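Local coordinates for protein Protease/Reverse transcriptase/ribonuclease H (Eastern chimpanzee simian foamy virus, PDB 7KSF) that probably works as a foamy-virus aspartyl protease, reverse transcriptase and ribonuclease H, cutting viral polyprotein, copying RNA into DNA and degrading the RNA strand of hybrids, at residues L3-A8 with L16-S21; K51-Y56 with E70-P75. The protein carries 1 engineered substitution. One frame throughout, in Å; residues are numbered along the deposited sequence.

How the interactions relate
Both contacts lie in the seven-strand curled sheet of the aspartyl protease part of the chain, well away from the calcium site at Gly-596 and Glu-642 in the RNase H part. Interaction 1 pairs strand 6-9 with strand 14-19, and interaction 2 pairs strand 52-62 with strand 65-74. Strands 6-9 and 52-62 are antiparallel neighbours, so the two hairpins are parts of one sheet. Their centres are 19 Å apart and their nearest atoms about 9 Å, without direct contact. Interaction 1 runs into the engineered Ala-20, an Asp in nature, followed by Ser-21; this is consistent with the Asp-Ser-Gly active-site motif of retroviral proteases.

Interaction 1: L3-A8 with L16-S21. Engineered in segment 16-21: Ala-20 (natural residue Asp).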
loop_
_atom_site.group_PDB
_atom_site.type_symbol
_atom_site.label_atom_id
_atom_site.label_comp_id
_atom_site.label_asym_id
_atom_site.label_seq_id
_atom_site.Cartn_x
_atom_site.Cartn_y
_atom_site.Cartn_z
ATOM N N LEU A 3 19.375 -20.410 12.613
ATOM C CA LEU A 3 20.796 -20.633 12.818
ATOM C C LEU A 3 21.565 -20.245 11.566
ATOM O O LEU A 3 21.145 -20.547 10.443
ATOM C CB LEU A 3 21.076 -22.090 13.182
ATOM C CG LEU A 3 20.268 -22.605 14.374
ATOM C CD1 LEU A 3 20.719 -24.003 14.763
ATOM C CD2 LEU A 3 20.377 -21.648 15.552
ATOM N N GLN A 4 22.687 -19.570 11.767
ATOM C CA GLN A 4 23.481 -19.091 10.647
ATOM C C GLN A 4 24.042 -20.272 9.861
ATOM O O GLN A 4 24.624 -21.186 10.457
ATOM C CB GLN A 4 24.613 -18.198 11.142
ATOM C CG GLN A 4 25.403 -17.522 10.039
ATOM C CD GLN A 4 26.299 -16.421 10.562
ATOM O OE1 GLN A 4 26.774 -15.577 9.805
ATOM N NE2 GLN A 4 26.533 -16.420 11.871
ATOM N N PRO A 5 23.877 -20.298 8.545
ATOM C CA PRO A 5 24.477 -21.373 7.752
ATOM C C PRO A 5 25.994 -21.289 7.781
ATOM O O PRO A 5 26.580 -20.216 7.935
ATOM C CB PRO A 5 23.933 -21.124 6.342
ATOM C CG PRO A 5 23.611 -19.671 6.319
ATOM C CD PRO A 5 23.154 -19.327 7.706
ATOM N N LEU A 6 26.624 -22.450 7.627
ATOM C CA LEU A 6 28.060 -22.574 7.763
ATOM C C LEU A 6 28.673 -23.007 6.438
ATOM O O LEU A 6 28.242 -24.017 5.864
ATOM C CB LEU A 6 28.401 -23.590 8.856
ATOM C CG LEU A 6 27.566 -23.402 10.123
ATOM C CD1 LEU A 6 27.511 -24.682 10.934
ATOM C CD2 LEU A 6 28.116 -22.253 10.959
ATOM N N PRO A 7 29.667 -22.283 5.924
ATOM C CA PRO A 7 30.281 -22.690 4.653
ATOM C C PRO A 7 31.027 -24.005 4.799
ATOM O O PRO A 7 31.729 -24.237 5.786
ATOM C CB PRO A 7 31.236 -21.533 4.335
ATOM C CG PRO A 7 31.547 -20.929 5.664
ATOM C CD PRO A 7 30.292 -21.074 6.482
ATOM N N ALA A 8 30.866 -24.874 3.805
ATOM C CA ALA A 8 31.466 -26.199 3.866
ATOM C C ALA A 8 31.699 -26.721 2.459
ATOM O O ALA A 8 30.911 -26.457 1.548
ATOM C CB ALA A 8 30.579 -27.173 4.651
ATOM N N LEU A 16 26.659 -25.725 2.096
ATOM C CA LEU A 16 26.335 -25.140 3.387
ATOM C C LEU A 16 25.863 -26.229 4.335
ATOM O O LEU A 16 25.172 -27.165 3.929
ATOM C CB LEU A 16 25.256 -24.063 3.254
ATOM C CG LEU A 16 25.575 -22.878 2.341
ATOM C CD1 LEU A 16 24.418 -21.906 2.366
ATOM C CD2 LEU A 16 26.865 -22.188 2.761
ATOM N N ALA A 17 26.243 -26.096 5.599
ATOM C CA ALA A 17 25.834 -27.015 6.648
ATOM C C ALA A 17 25.003 -26.263 7.678
ATOM O O ALA A 17 25.214 -25.070 7.913
ATOM C CB ALA A 17 27.046 -27.671 7.321
ATOM N N HIS A 18 24.050 -26.966 8.287
ATOM C CA HIS A 18 23.169 -26.377 9.287
ATOM C C HIS A 18 23.225 -27.214 10.555
ATOM O O HIS A 18 22.913 -28.410 10.528
ATOM C CB HIS A 18 21.734 -26.271 8.767
ATOM C CG HIS A 18 21.525 -25.162 7.782
ATOM N ND1 HIS A 18 21.963 -25.233 6.479
ATOM C CD2 HIS A 18 20.933 -23.952 7.915
ATOM C CE1 HIS A 18 21.645 -24.117 5.847
ATOM N NE2 HIS A 18 21.020 -23.323 6.697
ATOM N N TRP A 19 23.630 -26.584 11.654
ATOM C CA TRP A 19 23.682 -27.243 12.951
ATOM C C TRP A 19 22.293 -27.725 13.352
ATOM O O TRP A 19 21.372 -26.920 13.520
ATOM C CB TRP A 19 24.237 -26.266 13.987
ATOM C CG TRP A 19 24.841 -26.886 15.208
ATOM C CD1 TRP A 19 26.132 -27.302 15.364
ATOM C CD2 TRP A 19 24.188 -27.126 16.459
ATOM N NE1 TRP A 19 26.320 -27.799 16.629
ATOM C CE2 TRP A 19 25.141 -27.702 17.324
ATOM C CE3 TRP A 19 22.889 -26.919 16.932
ATOM C CZ2 TRP A 19 24.838 -28.072 18.634
ATOM C CZ3 TRP A 19 22.589 -27.288 18.232
ATOM C CH2 TRP A 19 23.557 -27.858 19.065
ATOM N N ALA A 20 22.139 -29.036 13.491
ATOM C CA ALA A 20 20.862 -29.629 13.861
ATOM C C ALA A 20 20.833 -29.927 15.354
ATOM O O ALA A 20 21.873 -30.112 15.989
ATOM C CB ALA A 20 20.600 -30.911 13.068
ATOM N N SER A 21 19.625 -29.964 15.910
ATOM C CA SER A 21 19.437 -30.268 17.322
ATOM C C SER A 21 19.031 -31.709 17.572
ATOM O O SER A 21 19.280 -32.228 18.665
ATOM C CB SER A 21 18.382 -29.335 17.929
ATOM O OG SER A 21 18.209 -29.592 19.312
#
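The imidazole of His-18 is overlapped on one face by Pro-5. Pro-5 CA stands 4.1 Å above the ring plane, displaced toward the rim, and Pro-5 CB approaches His-18 NE2 at 3.7 Å. The pair sits beside the paired part of a beta hairpin made by strands 6-9 and 14-19, the first hairpin of the retroviral-type aspartic protease fold. With CG anti to the carbonyl carbon (chi1 -76°), the histidine ring is brought back against the proline; Tyr-78 meets the same ring edge-to-face.

Leu-6 and Ala-17 form the antiparallel hydrogen-bonded pair. Leu-6 N donates to Ala-17 O at 3.0 Å, and Ala-17 N returns a bond to Leu-6 O at 2.9 Å. The axes of the short segments 6-8 and 16-19 approach to 4.7 Å with 135° between their directions, consistent with a twisted antiparallel pair.

The two faces carry different groups. Leu-6 lies on the side of Ala-17, with its CB and CG alongside the Ala-17 carbonyl, and Ile-79 and Leu-81 of strand 79-81 also touch Ala-17. On the face of Pro-7 and Leu-16, the two methyls of Leu-16 divide their contacts: CD2 reaches Pro-7 CA, while CD1 meets Pro-5 CB at 4.1 Å.

Past the paired residues, Leu-3 packs against Trp-19, the last strand residue before the engineered Ala-20 (Asp in the natural sequence). Gln-91 touches both Leu-3 and Trp-19 there, and Leu-3 CD1 approaches the indole obliquely, 4.2 Å from Trp-19 CE3.

Interaction 2: K51-Y56 with E70-P75; sequences KQQNVY and EVIASP
Tyr-56 N donates to Val-71 O over 3.0 Å, with an almost straight N-H...O angle of 176°. The donor sits nearly along the C=O axis of Val-71, and the bond ties the Tyr-56 backbone to that carbonyl. The same oxygen lies near the plane of the Tyr-56 ring, at its edge, 4.0 Å from Tyr-56 CD1. The return bond, from Val-71 N to Tyr-56 O, is weak at 3.3 Å, and Glu-70 CA adds a CA-H...O contact of 3.5 Å to that Tyr-56 carbonyl.

These bonds belong to the antiparallel beta hairpin of strands 52-62 and 65-74, whose short segments lie at 144°, in the curled sheet of the aspartic protease domain. Strand 40-43 lines the other edge of 52-62, bonding its backbone to Gln-53 and Val-55, while strand 26-29 runs parallel to 65-74 and receives Val-71 on Thr-26 and Ile-28.

Val-55 meets the partner strand with both methyls. Its CG1, anti to the backbone N (chi1 -178°), lies against the extended Glu-70 chain, 3.5 Å from Glu-70 CG; the two side chains cross at a slant. Its CG2 touches Ile-72 CG2 at 4.3 Å. Tyr-56 CB meets Val-71 CG2 at 4.3 Å, and the Tyr-56 side chain also touches Leu-33 and Glu-36.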
loop_
_atom_site.group_PDB
_atom_site.type_symbol
_atom_site.label_atom_id
_atom_site.label_comp_id
_atom_site.label_asym_id
_atom_site.label_seq_id
_atom_site.Cartn_x
_atom_site.Cartn_y
_atom_site.Cartn_z
ATOM N N LYS A 51 11.058 -46.768 6.137
ATOM C CA LYS A 51 11.960 -46.888 5.002
ATOM C C LYS A 51 13.400 -47.062 5.472
ATOM O O LYS A 51 13.828 -46.454 6.458
ATOM C CB LYS A 51 11.851 -45.658 4.101
ATOM C CG LYS A 51 10.487 -45.476 3.449
ATOM C CD LYS A 51 10.482 -44.276 2.512
ATOM C CE LYS A 51 9.146 -44.122 1.801
ATOM N NZ LYS A 51 9.156 -42.969 0.857
ATOM N N GLN A 52 14.148 -47.897 4.756
ATOM C CA GLN A 52 15.550 -48.145 5.055
ATOM C C GLN A 52 16.430 -47.544 3.966
ATOM O O GLN A 52 16.096 -47.601 2.778
ATOM C CB GLN A 52 15.830 -49.642 5.191
ATOM C CG GLN A 52 15.452 -50.462 3.975
ATOM C CD GLN A 52 15.767 -51.929 4.155
ATOM O OE1 GLN A 52 16.253 -52.346 5.206
ATOM N NE2 GLN A 52 15.493 -52.725 3.129
ATOM N N GLN A 53 17.548 -46.957 4.384
ATOM C CA GLN A 53 18.469 -46.275 3.486
ATOM C C GLN A 53 19.899 -46.691 3.810
ATOM O O GLN A 53 20.210 -47.099 4.932
ATOM C CB GLN A 53 18.323 -44.745 3.589
ATOM C CG GLN A 53 16.903 -44.233 3.353
ATOM C CD GLN A 53 16.782 -42.729 3.532
ATOM O OE1 GLN A 53 17.781 -42.031 3.711
ATOM N NE2 GLN A 53 15.554 -42.224 3.490
ATOM N N ASN A 54 20.767 -46.584 2.807
ATOM C CA ASN A 54 22.160 -46.973 2.974
ATOM C C ASN A 54 22.899 -45.989 3.877
ATOM O O ASN A 54 22.572 -44.802 3.946
ATOM C CB ASN A 54 22.864 -47.054 1.619
ATOM C CG ASN A 54 22.377 -48.215 0.780
ATOM O OD1 ASN A 54 21.325 -48.792 1.047
ATOM N ND2 ASN A 54 23.143 -48.563 -0.247
ATOM N N VAL A 55 23.916 -46.500 4.563
ATOM C CA VAL A 55 24.722 -45.727 5.500
ATOM C C VAL A 55 26.168 -45.739 5.020
ATOM O O VAL A 55 26.688 -46.785 4.620
ATOM C CB VAL A 55 24.614 -46.288 6.933
ATOM C CG1 VAL A 55 25.427 -45.449 7.895
ATOM C CG2 VAL A 55 23.160 -46.342 7.375
ATOM N N TYR A 56 26.810 -44.571 5.061
ATOM C CA TYR A 56 28.181 -44.434 4.580
ATOM C C TYR A 56 29.079 -43.809 5.640
ATOM O O TYR A 56 28.681 -43.664 6.802
ATOM C CB TYR A 56 28.225 -43.586 3.304
ATOM C CG TYR A 56 27.162 -43.910 2.280
ATOM C CD1 TYR A 56 25.887 -43.365 2.375
ATOM C CD2 TYR A 56 27.440 -44.737 1.201
ATOM C CE1 TYR A 56 24.915 -43.650 1.437
ATOM C CE2 TYR A 56 26.473 -45.027 0.254
ATOM C CZ TYR A 56 25.212 -44.479 0.378
ATOM O OH TYR A 56 24.248 -44.766 -0.562
ATOM N N GLU A 70 29.548 -40.616 10.190
ATOM C CA GLU A 70 28.615 -41.581 9.622
ATOM C C GLU A 70 27.369 -40.841 9.151
ATOM O O GLU A 70 26.721 -40.145 9.941
ATOM C CB GLU A 70 28.266 -42.643 10.660
ATOM C CG GLU A 70 27.081 -43.512 10.304
ATOM C CD GLU A 70 26.658 -44.414 11.446
ATOM O OE1 GLU A 70 27.244 -44.294 12.544
ATOM O OE2 GLU A 70 25.741 -45.239 11.251
ATOM N N VAL A 71 27.032 -40.986 7.867
ATOM C CA VAL A 71 26.014 -40.154 7.242
ATOM C C VAL A 71 25.011 -41.010 6.481
ATOM O O VAL A 71 25.277 -42.159 6.120
ATOM C CB VAL A 71 26.630 -39.105 6.289
ATOM C CG1 VAL A 71 27.487 -38.115 7.063
ATOM C CG2 VAL A 71 27.446 -39.795 5.205
ATOM N N ILE A 72 23.836 -40.423 6.247
ATOM C CA ILE A 72 22.835 -40.967 5.336
ATOM C C ILE A 72 22.630 -39.958 4.219
ATOM O O ILE A 72 23.378 -38.979 4.106
ATOM C CB ILE A 72 21.500 -41.266 6.041
ATOM C CG1 ILE A 72 20.895 -39.995 6.631
ATOM C CG2 ILE A 72 21.695 -42.302 7.135
ATOM C CD1 ILE A 72 19.486 -40.196 7.143
ATOM N N ALA A 73 21.608 -40.173 3.400
ATOM C CA ALA A 73 21.311 -39.292 2.283
ATOM C C ALA A 73 20.315 -38.208 2.694
ATOM O O ALA A 73 19.726 -38.242 3.776
ATOM C CB ALA A 73 20.773 -40.098 1.102
ATOM N N SER A 74 20.138 -37.229 1.803
ATOM C CA SER A 74 19.225 -36.122 2.019
ATOM C C SER A 74 18.720 -35.642 0.668
ATOM O O SER A 74 19.538 -35.302 -0.199
ATOM C CB SER A 74 19.885 -34.965 2.767
ATOM O OG SER A 74 19.057 -33.815 2.762
ATOM N N PRO A 75 17.401 -35.595 0.460
ATOM C CA PRO A 75 16.871 -35.026 -0.782
ATOM C C PRO A 75 17.054 -33.521 -0.891
ATOM O O PRO A 75 16.682 -32.945 -1.920
ATOM C CB PRO A 75 15.382 -35.394 -0.718
ATOM C CG PRO A 75 15.095 -35.519 0.747
ATOM C CD PRO A 75 16.342 -36.083 1.357
#